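Local coordinates for phospho-furanose lactonase (Mycoplasma synoviae, PDB 3OVG), which hydrolyses phosphorylated 1,4-lactones of D-xylonate and L-arabinonate, and also carboxy 1,4-lactones, with a pair of zinc ions, at residues A8-G13 / N94-T99; G182-V187 / R326-D331; D49-E54 / R282-T287; V74-L79 / E132-Y137. All coordinates share one frame; numbering follows the deposited sequence.

Contact 1: A8-G13 / N94-T99; sequences ARTVLG and NVIMST
Val11 meets strand 94-97 with each of its methyl groups on a different residue. CG1 stands beside the backbone N (chi1 -61°) and presses on the selenomethionine at position 97, where Val11 CG1 to Met97 CG is a tight 3.3 Å; Val11 CG2 lies 3.9 Å from Val95 CB. The branch lets one short side chain meet Val95 and Met97 at once. Its backbone is held too: Val11 N donates to Val95 O at 2.9 Å. Thr10 lies next to this bond. With chi1 at 77° its OG1 turns back to its own segment, receiving Leu12 N in an ST turn and donating to a lone pair of Gly13 O at 2.7 Å, which leaves CB against Val95 O and CG2 against Asn94 CB. Ile96 extends to CD1, which reaches Ala8 CB at 4.2 Å. A water bridges Arg9 O and Met97 N. The positive phi of Gly13 would jam a side chain against the preceding carbonyl, so glycine fits the turn's end. Leu82 and Ala85 of helix 78-88 also pack on Val11. Strands 8-10 and 94-97 run at 95° to each other, so they do not pair as a sheet: the type I turn of the N-terminal beta hairpin, formed by strands 7-10 and 13-16, sits against the third parallel strand of the TIM barrel.

Contact 2: G182-V187 / R326-D331; sequences GCPILV and RVLAFD
The ring of Phe330 has the backbone of Cys183 over one face: Cys183 CA lies 3.8 Å from the ring centroid, only 7° off the normal, a CH-pi contact. Cys183 CB, the side-chain atom that does the touching, covers the same face farther out, 3.6 Å from Phe330 CZ. Pro184 approaches obliquely, its CD 3.8 Å from Phe330 CE1, and the two side chains cross at about a right angle. The aromatic ring is thus a flat platform for the Cys183-Pro184 link, and it also stacks with Phe7. The proline's compact ring also packs against the backbone of Val327 and Leu328, with Pro184 CB 3.3 Å from Val327 O and Pro184 CG 4.2 Å from Leu328 CD2. Beyond the ring, Asp331 N donates to Gly182 O at 2.7 Å. Gly182 has positive phi, and a CB would collide with Asp331 O; without one, its CA instead makes a CA-H...O contact with that oxygen. The carboxylate of Asp331 turns to Asn208. Gly182 is where the chain leaves helix 165-181, and Pro184 leads into parallel barrel strand 185-190. The chain emerging from helix 313-327 crosses this helix-to-strand link, with Val327 and Leu328 resting on Gln213 of the adjacent strand 212-215.

Contact 3: D49-E54 / R282-T287; sequences DASIKE and RNYGLT
Glu54 reaches across to the start of helix 282-287 and takes three hydrogen bonds with its carboxylate. OE1 receives Asn283 N at 3.0 Å from above the carboxylate plane and Asn283 ND2 at 2.9 Å nearly along its C-O axis, while OE2 receives Arg282 N at 3.1 Å, again from above the plane. The bend at chi2 (71°) swings the carboxylate round to these first-turn NH groups, and a glutamate suits the place because the partial positive charge of the helix N terminus would probably help stabilise it. Asn283 complements it: the carboxylate and amide planes stand 78° apart, and the amide lies across the aliphatic part of Lys53, whose CB is 3.7 Å from Asn283 CG. Between the helices Ala50 is small enough for close approach, its CB over one face of the Tyr284 ring and Ala50 O 3.5 Å from Asn283 CB. A water joins Ala50 O to Tyr284 N, satisfying another NH of the first turn.

In the next shell, Glu54 OE2 also accepts from Leu295 N, and Glu57 takes a hydrogen bond from Asn283 ND2 and a salt bridge from Arg282. The guanidinium of Arg282 extends further, to Glu351 of a second subunit. Tyr284 OH is held by Asn47 N and Phe29 O, its side chain beside that of the substrate-binding Ile278. The short axes lie 8.3 Å apart at 144°: a close, roughly antiparallel helix packing on the TIM barrel's periphery, where a helix following the substrate-binding loop 277-280 is clasped at its N terminus by helix 48-60.

Contact 4: V74-L79 / E132-Y137; sequences VGRDVL and EGMDEY
Close to the dinuclear zinc site of the TIM barrel, with the side chain of Arg76 about 8 Å from that of zinc ligand His28, the loop entering helix 78-88 packs on the loop that follows helix 119-131. The selenium of selenomethionine Met134 sits 3.7 Å above one face of the Arg76 guanidinium, offset toward its rim, and Met134 CG is 3.7 Å from Arg76 NH1; CG beside the backbone N (chi1 -72°) and an extended chi2 (174°) bring CG and SE over the flat cation, while chi3 turns CE away. At the guanidinium edge, Arg76 NH2 makes a weak hydrogen bond to Asp135 O at 3.2 Å. The stronger partners of Arg76 are Glu129, by a salt bridge, and Ser98 O, both through NH1, so Glu129 probably balances its buried positive charge in part. Val78 adds an apolar wedge: its branch puts CG2 on Met134 CB at 3.9 Å while CG1 turns toward the Glu136 chain. Asp77 is the N-cap of helix 78-88, an acid well suited to accept a first-turn NH. The opposing chain is shaped by an Asx turn, in which Asp135 OD1 receives Tyr137 N at 2.8 Å. A water donates to Glu136 O and weakly accepts from Val78 N. Nearer solvent, Leu79 CD2 lies across the extended Glu136 chain, 3.9 Å from Glu136 OE2, while Glu136 OE1 pairs with Lys145.

Overall arrangement
Contacts 1 and 2 are buried and touch each other, Ala8 CB lying 3.9 Å from Leu328 O, and both seat chain outside the barrel sheet against barrel strands or their entries. Contact 4 adjoins contact 1 through Arg76 and strand 94-97, where Ser98 O takes the arginine's NH1 and Met97 packs on Met134; helix 78-88 serves both. Contact 3 lies farthest out, its centre about 29 Å from that of contact 2, on the opposite side of the chain's centre, largely buried but with exposed residues at its margin. The chemistry follows: apolar packing with single backbone bonds in 1 and 2, a buried cation in 4, and a carboxylate gripping a helix start in 3; contacts 3 and 4 each also meet another subunit.

Contact 1: A8-G13 / N94-T99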
loop_
_atom_site.group_PDB
_atom_site.type_symbol
_atom_site.label_atom_id
_atom_site.label_comp_id
_atom_site.label_asym_id
_atom_site.label_seq_id
_atom_site.Cartn_x
_atom_site.Cartn_y
_atom_site.Cartn_z
ATOM N N ALA A 8 -21.065 -12.062 40.417
ATOM C CA ALA A 8 -20.541 -11.828 39.074
ATOM C C ALA A 8 -20.717 -13.136 38.315
ATOM O O ALA A 8 -20.741 -14.216 38.904
ATOM C CB ALA A 8 -19.080 -11.432 39.126
ATOM N N ARG A 9 -20.814 -13.050 37.005
ATOM C CA ARG A 9 -21.093 -14.254 36.229
ATOM C C ARG A 9 -19.839 -14.681 35.461
ATOM O O ARG A 9 -19.501 -14.056 34.461
ATOM C CB ARG A 9 -22.255 -13.987 35.260
ATOM C CG ARG A 9 -22.530 -15.126 34.287
ATOM C CD ARG A 9 -23.996 -15.134 33.886
ATOM N NE ARG A 9 -24.872 -15.315 35.042
ATOM C CZ ARG A 9 -26.173 -15.005 35.067
ATOM N NH1 ARG A 9 -26.779 -14.478 34.007
ATOM N NH2 ARG A 9 -26.870 -15.194 36.172
ATOM N N THR A 10 -19.133 -15.715 35.936
ATOM C CA THR A 10 -17.936 -16.193 35.259
ATOM C C THR A 10 -18.295 -17.336 34.345
ATOM O O THR A 10 -19.432 -17.843 34.380
ATOM C CB THR A 10 -16.804 -16.690 36.225
ATOM O OG1 THR A 10 -17.121 -17.989 36.740
ATOM C CG2 THR A 10 -16.590 -15.731 37.354
ATOM N N VAL A 11 -17.331 -17.730 33.516
ATOM C CA VAL A 11 -17.539 -18.821 32.568
ATOM C C VAL A 11 -17.771 -20.118 33.310
ATOM O O VAL A 11 -18.431 -20.998 32.821
ATOM C CB VAL A 11 -16.368 -18.942 31.539
ATOM C CG1 VAL A 11 -16.272 -17.632 30.736
ATOM C CG2 VAL A 11 -15.031 -19.284 32.255
ATOM N N LEU A 12 -17.290 -20.210 34.536
ATOM C CA LEU A 12 -17.511 -21.440 35.285
ATOM C C LEU A 12 -18.683 -21.311 36.239
ATOM O O LEU A 12 -18.918 -22.214 37.025
ATOM C CB LEU A 12 -16.264 -21.830 36.064
ATOM C CG LEU A 12 -15.233 -22.762 35.409
ATOM C CD1 LEU A 12 -15.415 -22.970 33.909
ATOM C CD2 LEU A 12 -13.824 -22.300 35.754
ATOM N N GLY A 13 -19.423 -20.200 36.178
ATOM C CA GLY A 13 -20.544 -20.020 37.097
ATOM C C GLY A 13 -20.552 -18.717 37.897
ATOM O O GLY A 13 -19.550 -17.981 37.951
ATOM N N ASN A 94 -10.429 -16.469 37.953
ATOM C CA ASN A 94 -11.762 -16.408 37.343
ATOM C C ASN A 94 -11.712 -15.740 35.973
ATOM O O ASN A 94 -10.936 -14.787 35.763
ATOM C CB ASN A 94 -12.762 -15.604 38.185
ATOM C CG ASN A 94 -12.888 -16.103 39.634
ATOM O OD1 ASN A 94 -12.415 -15.438 40.578
ATOM N ND2 ASN A 94 -13.538 -17.258 39.815
ATOM N N VAL A 95 -12.558 -16.212 35.061
ATOM C CA VAL A 95 -12.724 -15.571 33.756
ATOM C C VAL A 95 -14.175 -15.124 33.505
ATOM O O VAL A 95 -15.148 -15.874 33.734
ATOM C CB VAL A 95 -12.278 -16.492 32.635
ATOM C CG1 VAL A 95 -12.514 -15.817 31.272
ATOM C CG2 VAL A 95 -10.793 -16.876 32.821
ATOM N N ILE A 96 -14.322 -13.883 33.055
ATOM C CA ILE A 96 -15.631 -13.381 32.696
ATOM C C ILE A 96 -15.574 -13.072 31.218
ATOM O O ILE A 96 -14.678 -12.363 30.764
ATOM C CB ILE A 96 -15.997 -12.142 33.498
ATOM C CG1 ILE A 96 -16.189 -12.518 34.979
ATOM C CG2 ILE A 96 -17.277 -11.490 32.913
ATOM C CD1 ILE A 96 -16.512 -11.290 35.863
HETATM N N MSE A 97 -16.503 -13.626 30.447
HETATM C CA MSE A 97 -16.462 -13.409 29.010
HETATM C C MSE A 97 -17.584 -12.470 28.583
HETATM O O MSE A 97 -18.501 -12.222 29.366
HETATM C CB MSE A 97 -16.540 -14.750 28.263
HETATM C CG MSE A 97 -15.222 -15.537 28.374
HETATM SE SE MSE A 97 -15.412 -17.162 27.260
HETATM C CE MSE A 97 -15.038 -16.409 25.468
ATOM N N SER A 98 -17.539 -12.002 27.328
ATOM C CA SER A 98 -18.427 -10.925 26.904
ATOM C C SER A 98 -19.377 -11.316 25.815
ATOM O O SER A 98 -19.039 -12.130 24.931
ATOM C CB SER A 98 -17.613 -9.735 26.429
ATOM O OG SER A 98 -18.453 -8.634 26.128
ATOM N N THR A 99 -20.560 -10.716 25.836
ATOM C CA THR A 99 -21.381 -10.744 24.621
ATOM C C THR A 99 -21.382 -9.349 23.932
ATOM O O THR A 99 -20.532 -8.515 24.204
ATOM C CB THR A 99 -22.829 -11.312 24.869
ATOM O OG1 THR A 99 -23.519 -11.410 23.623
ATOM C CG2 THR A 99 -23.660 -10.412 25.809
HETATM O O HOH W 1 -18.586 -14.983 31.757
#

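Contact 2: G182-V187 / R326-D331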
loop_
_atom_site.group_PDB
_atom_site.type_symbol
_atom_site.label_atom_id
_atom_site.label_comp_id
_atom_site.label_asym_id
_atom_site.label_seq_id
_atom_site.Cartn_x
_atom_site.Cartn_y
_atom_site.Cartn_z
ATOM N N GLY A 182 -29.491 -7.543 34.157
ATOM C CA GLY A 182 -28.709 -6.992 35.252
ATOM C C GLY A 182 -27.213 -6.951 34.969
ATOM O O GLY A 182 -26.443 -6.541 35.843
ATOM N N CYS A 183 -26.784 -7.374 33.765
ATOM C CA CYS A 183 -25.332 -7.511 33.515
ATOM C C CYS A 183 -24.553 -6.179 33.381
ATOM O O CYS A 183 -25.112 -5.149 32.988
ATOM C CB CYS A 183 -25.069 -8.389 32.290
ATOM S SG CYS A 183 -25.412 -7.594 30.695
ATOM N N PRO A 184 -23.248 -6.197 33.697
ATOM C CA PRO A 184 -22.408 -5.026 33.444
ATOM C C PRO A 184 -22.199 -4.767 31.950
ATOM O O PRO A 184 -22.543 -5.603 31.091
ATOM C CB PRO A 184 -21.068 -5.369 34.112
ATOM C CG PRO A 184 -21.156 -6.774 34.595
ATOM C CD PRO A 184 -22.521 -7.323 34.315
ATOM N N ILE A 185 -21.659 -3.585 31.665
ATOM C CA ILE A 185 -21.442 -3.083 30.317
ATOM C C ILE A 185 -20.011 -2.581 30.309
ATOM O O ILE A 185 -19.582 -1.924 31.269
ATOM C CB ILE A 185 -22.403 -1.882 30.028
ATOM C CG1 ILE A 185 -23.876 -2.337 29.982
ATOM C CG2 ILE A 185 -22.026 -1.150 28.770
ATOM C CD1 ILE A 185 -24.857 -1.200 29.902
ATOM N N LEU A 186 -19.252 -2.903 29.268
ATOM C CA LEU A 186 -18.017 -2.154 29.019
ATOM C C LEU A 186 -17.974 -1.649 27.572
ATOM O O LEU A 186 -18.218 -2.415 26.619
ATOM C CB LEU A 186 -16.773 -2.978 29.360
ATOM C CG LEU A 186 -15.402 -2.283 29.126
ATOM C CD1 LEU A 186 -14.324 -2.685 30.162
ATOM C CD2 LEU A 186 -14.876 -2.538 27.704
ATOM N N VAL A 187 -17.693 -0.368 27.404
ATOM C CA VAL A 187 -17.594 0.230 26.063
ATOM C C VAL A 187 -16.162 0.617 25.645
ATOM O O VAL A 187 -15.464 1.307 26.390
ATOM C CB VAL A 187 -18.526 1.434 25.905
ATOM C CG1 VAL A 187 -18.563 1.903 24.417
ATOM C CG2 VAL A 187 -19.965 1.055 26.348
ATOM N N ARG A 326 -17.976 -3.691 42.659
ATOM C CA ARG A 326 -19.148 -2.864 42.380
ATOM C C ARG A 326 -19.625 -2.973 40.933
ATOM O O ARG A 326 -20.764 -3.331 40.680
ATOM C CB ARG A 326 -18.866 -1.397 42.710
ATOM C CG ARG A 326 -19.998 -0.483 42.318
ATOM C CD ARG A 326 -19.775 0.959 42.801
ATOM N NE ARG A 326 -18.640 1.637 42.162
ATOM C CZ ARG A 326 -18.616 2.007 40.883
ATOM N NH1 ARG A 326 -19.649 1.740 40.091
ATOM N NH2 ARG A 326 -17.550 2.631 40.380
ATOM N N VAL A 327 -18.754 -2.674 39.980
ATOM C CA VAL A 327 -19.198 -2.496 38.599
ATOM C C VAL A 327 -19.500 -3.812 37.864
ATOM O O VAL A 327 -20.241 -3.796 36.887
ATOM C CB VAL A 327 -18.215 -1.646 37.783
ATOM C CG1 VAL A 327 -18.045 -0.291 38.430
ATOM C CG2 VAL A 327 -16.845 -2.353 37.646
ATOM N N LEU A 328 -18.961 -4.934 38.352
ATOM C CA LEU A 328 -19.161 -6.232 37.703
ATOM C C LEU A 328 -20.299 -7.051 38.324
ATOM O O LEU A 328 -20.647 -8.117 37.811
ATOM C CB LEU A 328 -17.864 -7.059 37.724
ATOM C CG LEU A 328 -16.677 -6.491 36.927
ATOM C CD1 LEU A 328 -15.468 -7.416 37.156
ATOM C CD2 LEU A 328 -17.007 -6.462 35.442
ATOM N N ALA A 329 -20.872 -6.561 39.428
ATOM C CA ALA A 329 -21.961 -7.277 40.103
ATOM C C ALA A 329 -23.234 -7.187 39.269
ATOM O O ALA A 329 -23.526 -6.120 38.752
ATOM C CB ALA A 329 -22.193 -6.664 41.500
ATOM N N PHE A 330 -23.999 -8.262 39.116
ATOM C CA PHE A 330 -25.282 -8.114 38.427
ATOM C C PHE A 330 -26.251 -7.231 39.214
ATOM O O PHE A 330 -26.301 -7.290 40.450
ATOM C CB PHE A 330 -25.926 -9.479 38.160
ATOM C CG PHE A 330 -25.496 -10.104 36.838
ATOM C CD1 PHE A 330 -24.155 -10.174 36.495
ATOM C CD2 PHE A 330 -26.433 -10.605 35.955
ATOM C CE1 PHE A 330 -23.744 -10.745 35.295
ATOM C CE2 PHE A 330 -26.037 -11.202 34.745
ATOM C CZ PHE A 330 -24.707 -11.270 34.411
ATOM N N ASP A 331 -27.032 -6.421 38.504
ATOM C CA ASP A 331 -28.157 -5.720 39.130
ATOM C C ASP A 331 -29.296 -6.698 39.163
ATOM O O ASP A 331 -29.228 -7.735 38.486
ATOM C CB ASP A 331 -28.616 -4.537 38.277
ATOM C CG ASP A 331 -27.925 -3.266 38.642
ATOM O OD1 ASP A 331 -27.083 -3.300 39.571
ATOM O OD2 ASP A 331 -28.235 -2.245 38.007
#

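Contact 3: D49-E54 / R282-T287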
loop_
_atom_site.group_PDB
_atom_site.type_symbol
_atom_site.label_atom_id
_atom_site.label_comp_id
_atom_site.label_asym_id
_atom_site.label_seq_id
_atom_site.Cartn_x
_atom_site.Cartn_y
_atom_site.Cartn_z
ATOM N N ASP A 49 -1.542 -22.803 26.000
ATOM C CA ASP A 49 -0.471 -23.017 26.978
ATOM C C ASP A 49 0.153 -21.700 27.379
ATOM O O ASP A 49 0.375 -21.461 28.530
ATOM C CB ASP A 49 0.595 -23.996 26.452
ATOM C CG ASP A 49 0.049 -25.406 26.294
ATOM O OD1 ASP A 49 -0.993 -25.702 26.936
ATOM O OD2 ASP A 49 0.643 -26.226 25.542
ATOM N N ALA A 50 0.438 -20.841 26.421
ATOM C CA ALA A 50 1.028 -19.541 26.748
ATOM C C ALA A 50 0.107 -18.663 27.572
ATOM O O ALA A 50 0.580 -17.892 28.407
ATOM C CB ALA A 50 1.455 -18.809 25.489
ATOM N N SER A 51 -1.197 -18.740 27.309
ATOM C CA SER A 51 -2.161 -17.878 28.002
ATOM C C SER A 51 -2.252 -18.273 29.469
ATOM O O SER A 51 -2.313 -17.411 30.395
ATOM C CB SER A 51 -3.545 -17.969 27.352
ATOM O OG SER A 51 -3.509 -17.489 26.020
ATOM N N ILE A 52 -2.279 -19.590 29.679
ATOM C CA ILE A 52 -2.332 -20.154 31.024
ATOM C C ILE A 52 -1.090 -19.777 31.835
ATOM O O ILE A 52 -1.196 -19.394 32.994
ATOM C CB ILE A 52 -2.480 -21.667 30.944
ATOM C CG1 ILE A 52 -3.849 -22.032 30.334
ATOM C CG2 ILE A 52 -2.262 -22.297 32.290
ATOM C CD1 ILE A 52 -4.060 -23.523 30.093
ATOM N N LYS A 53 0.093 -19.881 31.235
ATOM C CA LYS A 53 1.303 -19.452 31.952
ATOM C C LYS A 53 1.229 -17.965 32.269
ATOM O O LYS A 53 1.649 -17.536 33.323
ATOM C CB LYS A 53 2.571 -19.732 31.135
ATOM C CG LYS A 53 2.816 -21.215 30.805
ATOM C CD LYS A 53 3.920 -21.343 29.735
ATOM C CE LYS A 53 4.242 -22.821 29.471
ATOM N NZ LYS A 53 5.149 -23.038 28.296
ATOM N N GLU A 54 0.700 -17.158 31.349
ATOM C CA GLU A 54 0.561 -15.726 31.646
ATOM C C GLU A 54 -0.400 -15.519 32.822
ATOM O O GLU A 54 -0.114 -14.768 33.762
ATOM C CB GLU A 54 0.124 -14.915 30.397
ATOM C CG GLU A 54 0.353 -13.393 30.464
ATOM C CD GLU A 54 1.849 -12.981 30.375
ATOM O OE1 GLU A 54 2.747 -13.859 30.229
ATOM O OE2 GLU A 54 2.123 -11.772 30.476
ATOM N N ARG A 282 4.073 -11.626 28.097
ATOM C CA ARG A 282 5.421 -12.158 28.244
ATOM C C ARG A 282 5.545 -13.539 27.597
ATOM O O ARG A 282 6.421 -13.771 26.778
ATOM C CB ARG A 282 5.796 -12.269 29.714
ATOM C CG ARG A 282 7.294 -12.489 29.926
ATOM C CD ARG A 282 7.661 -12.566 31.419
ATOM N NE ARG A 282 7.465 -13.921 31.964
ATOM C CZ ARG A 282 8.327 -14.917 31.800
ATOM N NH1 ARG A 282 8.085 -16.116 32.316
ATOM N NH2 ARG A 282 9.442 -14.707 31.120
ATOM N N ASN A 283 4.648 -14.444 27.968
ATOM C CA ASN A 283 4.733 -15.820 27.484
ATOM C C ASN A 283 4.440 -15.945 25.993
ATOM O O ASN A 283 5.150 -16.607 25.276
ATOM C CB ASN A 283 3.901 -16.759 28.377
ATOM C CG ASN A 283 4.597 -17.051 29.694
ATOM O OD1 ASN A 283 5.540 -17.863 29.744
ATOM N ND2 ASN A 283 4.164 -16.380 30.765
ATOM N N TYR A 284 3.418 -15.255 25.514
ATOM C CA TYR A 284 3.259 -15.078 24.062
ATOM C C TYR A 284 4.515 -14.501 23.379
ATOM O O TYR A 284 4.927 -14.964 22.289
ATOM C CB TYR A 284 2.036 -14.200 23.775
ATOM C CG TYR A 284 0.728 -14.937 23.521
ATOM C CD1 TYR A 284 0.597 -15.803 22.437
ATOM C CD2 TYR A 284 -0.384 -14.730 24.337
ATOM C CE1 TYR A 284 -0.604 -16.460 22.165
ATOM C CE2 TYR A 284 -1.594 -15.386 24.095
ATOM C CZ TYR A 284 -1.700 -16.243 22.989
ATOM O OH TYR A 284 -2.889 -16.879 22.711
ATOM N N GLY A 285 5.123 -13.474 23.975
ATOM C CA GLY A 285 6.384 -12.958 23.437
ATOM C C GLY A 285 7.430 -14.072 23.238
ATOM O O GLY A 285 8.087 -14.178 22.197
ATOM N N LEU A 286 7.571 -14.933 24.230
ATOM C CA LEU A 286 8.566 -15.981 24.152
ATOM C C LEU A 286 8.319 -16.911 22.960
ATOM O O LEU A 286 9.265 -17.357 22.304
ATOM C CB LEU A 286 8.579 -16.768 25.459
ATOM C CG LEU A 286 9.655 -16.548 26.537
ATOM C CD1 LEU A 286 10.445 -15.261 26.441
ATOM C CD2 LEU A 286 9.084 -16.798 27.940
ATOM N N THR A 287 7.053 -17.212 22.675
ATOM C CA THR A 287 6.728 -18.040 21.495
ATOM C C THR A 287 7.193 -17.366 20.216
ATOM O O THR A 287 7.408 -18.026 19.182
ATOM C CB THR A 287 5.210 -18.373 21.381
ATOM O OG1 THR A 287 4.456 -17.211 21.003
ATOM C CG2 THR A 287 4.675 -18.932 22.705
HETATM O O HOH W 2 1.166 -15.050 27.207
#

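Contact 4: V74-L79 / E132-Y137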
loop_
_atom_site.group_PDB
_atom_site.type_symbol
_atom_site.label_atom_id
_atom_site.label_comp_id
_atom_site.label_asym_id
_atom_site.label_seq_id
_atom_site.Cartn_x
_atom_site.Cartn_y
_atom_site.Cartn_z
ATOM N N VAL A 74 -15.805 -10.780 16.954
ATOM C CA VAL A 74 -14.457 -10.254 16.809
ATOM C C VAL A 74 -13.471 -11.036 17.697
ATOM O O VAL A 74 -13.142 -10.625 18.791
ATOM C CB VAL A 74 -14.448 -8.732 17.042
ATOM C CG1 VAL A 74 -13.044 -8.143 16.860
ATOM C CG2 VAL A 74 -15.389 -8.078 16.046
ATOM N N GLY A 75 -13.070 -12.214 17.231
ATOM C CA GLY A 75 -12.017 -12.977 17.880
ATOM C C GLY A 75 -12.335 -13.936 19.017
ATOM O O GLY A 75 -11.465 -14.733 19.395
ATOM N N ARG A 76 -13.567 -13.898 19.527
ATOM C CA ARG A 76 -13.936 -14.641 20.730
ATOM C C ARG A 76 -13.854 -16.119 20.470
ATOM O O ARG A 76 -14.324 -16.617 19.425
ATOM C CB ARG A 76 -15.350 -14.276 21.196
ATOM C CG ARG A 76 -15.658 -14.727 22.616
ATOM C CD ARG A 76 -17.126 -14.433 23.046
ATOM N NE ARG A 76 -18.068 -15.338 22.367
ATOM C CZ ARG A 76 -19.394 -15.330 22.513
ATOM N NH1 ARG A 76 -19.991 -14.425 23.305
ATOM N NH2 ARG A 76 -20.132 -16.229 21.814
ATOM N N ASP A 77 -13.284 -16.831 21.435
ATOM C CA ASP A 77 -13.131 -18.280 21.334
ATOM C C ASP A 77 -13.587 -18.883 22.666
ATOM O O ASP A 77 -12.847 -18.896 23.652
ATOM C CB ASP A 77 -11.679 -18.642 20.980
ATOM C CG ASP A 77 -11.481 -20.142 20.723
ATOM O OD1 ASP A 77 -12.246 -20.955 21.281
ATOM O OD2 ASP A 77 -10.536 -20.507 19.987
ATOM N N VAL A 78 -14.824 -19.366 22.685
ATOM C CA VAL A 78 -15.411 -19.943 23.894
ATOM C C VAL A 78 -14.666 -21.185 24.371
ATOM O O VAL A 78 -14.380 -21.343 25.550
ATOM C CB VAL A 78 -16.919 -20.323 23.653
ATOM C CG1 VAL A 78 -17.476 -21.147 24.800
ATOM C CG2 VAL A 78 -17.732 -19.104 23.438
ATOM N N LEU A 79 -14.403 -22.110 23.461
ATOM C CA LEU A 79 -13.771 -23.369 23.852
ATOM C C LEU A 79 -12.369 -23.167 24.400
ATOM O O LEU A 79 -12.013 -23.690 25.446
ATOM C CB LEU A 79 -13.727 -24.335 22.665
ATOM C CG LEU A 79 -15.150 -24.686 22.215
ATOM C CD1 LEU A 79 -15.130 -25.542 20.945
ATOM C CD2 LEU A 79 -15.818 -25.426 23.308
ATOM N N GLU A 132 -28.588 -18.099 28.942
ATOM C CA GLU A 132 -28.621 -19.506 28.596
ATOM C C GLU A 132 -27.221 -20.079 28.393
ATOM O O GLU A 132 -26.852 -21.082 29.005
ATOM C CB GLU A 132 -29.478 -19.714 27.352
ATOM C CG GLU A 132 -30.948 -19.397 27.598
ATOM C CD GLU A 132 -31.743 -19.448 26.314
ATOM O OE1 GLU A 132 -31.633 -20.466 25.605
ATOM O OE2 GLU A 132 -32.456 -18.474 26.006
ATOM N N GLY A 133 -26.453 -19.439 27.522
ATOM C CA GLY A 133 -25.091 -19.872 27.256
ATOM C C GLY A 133 -24.539 -19.192 26.011
ATOM O O GLY A 133 -25.286 -18.905 25.077
HETATM N N MSE A 134 -23.228 -18.932 25.996
HETATM C CA MSE A 134 -22.594 -18.420 24.789
HETATM C C MSE A 134 -22.633 -19.413 23.635
HETATM O O MSE A 134 -22.412 -20.602 23.821
HETATM C CB MSE A 134 -21.161 -18.033 25.074
HETATM C CG MSE A 134 -21.099 -16.769 25.921
HETATM SE SE MSE A 134 -19.247 -16.387 26.443
HETATM C CE MSE A 134 -19.055 -17.903 27.715
ATOM N N ASP A 135 -22.884 -18.914 22.438
ATOM C CA ASP A 135 -22.755 -19.750 21.228
ATOM C C ASP A 135 -21.279 -20.143 21.034
ATOM O O ASP A 135 -20.387 -19.273 20.921
ATOM C CB ASP A 135 -23.305 -18.987 19.998
ATOM C CG ASP A 135 -23.212 -19.792 18.688
ATOM O OD1 ASP A 135 -23.000 -21.018 18.726
ATOM O OD2 ASP A 135 -23.345 -19.173 17.618
ATOM N N GLU A 136 -21.002 -21.441 21.013
ATOM C CA GLU A 136 -19.642 -21.903 20.724
ATOM C C GLU A 136 -19.208 -21.514 19.325
ATOM O O GLU A 136 -18.014 -21.502 19.048
ATOM C CB GLU A 136 -19.508 -23.424 20.886
ATOM C CG GLU A 136 -19.673 -23.887 22.325
ATOM C CD GLU A 136 -19.642 -25.408 22.471
ATOM O OE1 GLU A 136 -19.608 -26.119 21.432
ATOM O OE2 GLU A 136 -19.648 -25.877 23.637
ATOM N N TYR A 137 -20.179 -21.224 18.441
ATOM C CA TYR A 137 -19.888 -20.776 17.068
ATOM C C TYR A 137 -19.883 -19.250 16.972
ATOM O O TYR A 137 -19.789 -18.700 15.869
ATOM C CB TYR A 137 -20.900 -21.315 16.069
ATOM C CG TYR A 137 -21.005 -22.813 16.050
ATOM C CD1 TYR A 137 -19.908 -23.602 16.326
ATOM C CD2 TYR A 137 -22.199 -23.433 15.722
ATOM C CE1 TYR A 137 -19.993 -24.989 16.293
ATOM C CE2 TYR A 137 -22.299 -24.819 15.701
ATOM C CZ TYR A 137 -21.198 -25.581 15.989
ATOM O OH TYR A 137 -21.286 -26.949 15.953
HETATM O O HOH W 3 -15.741 -21.041 20.467
#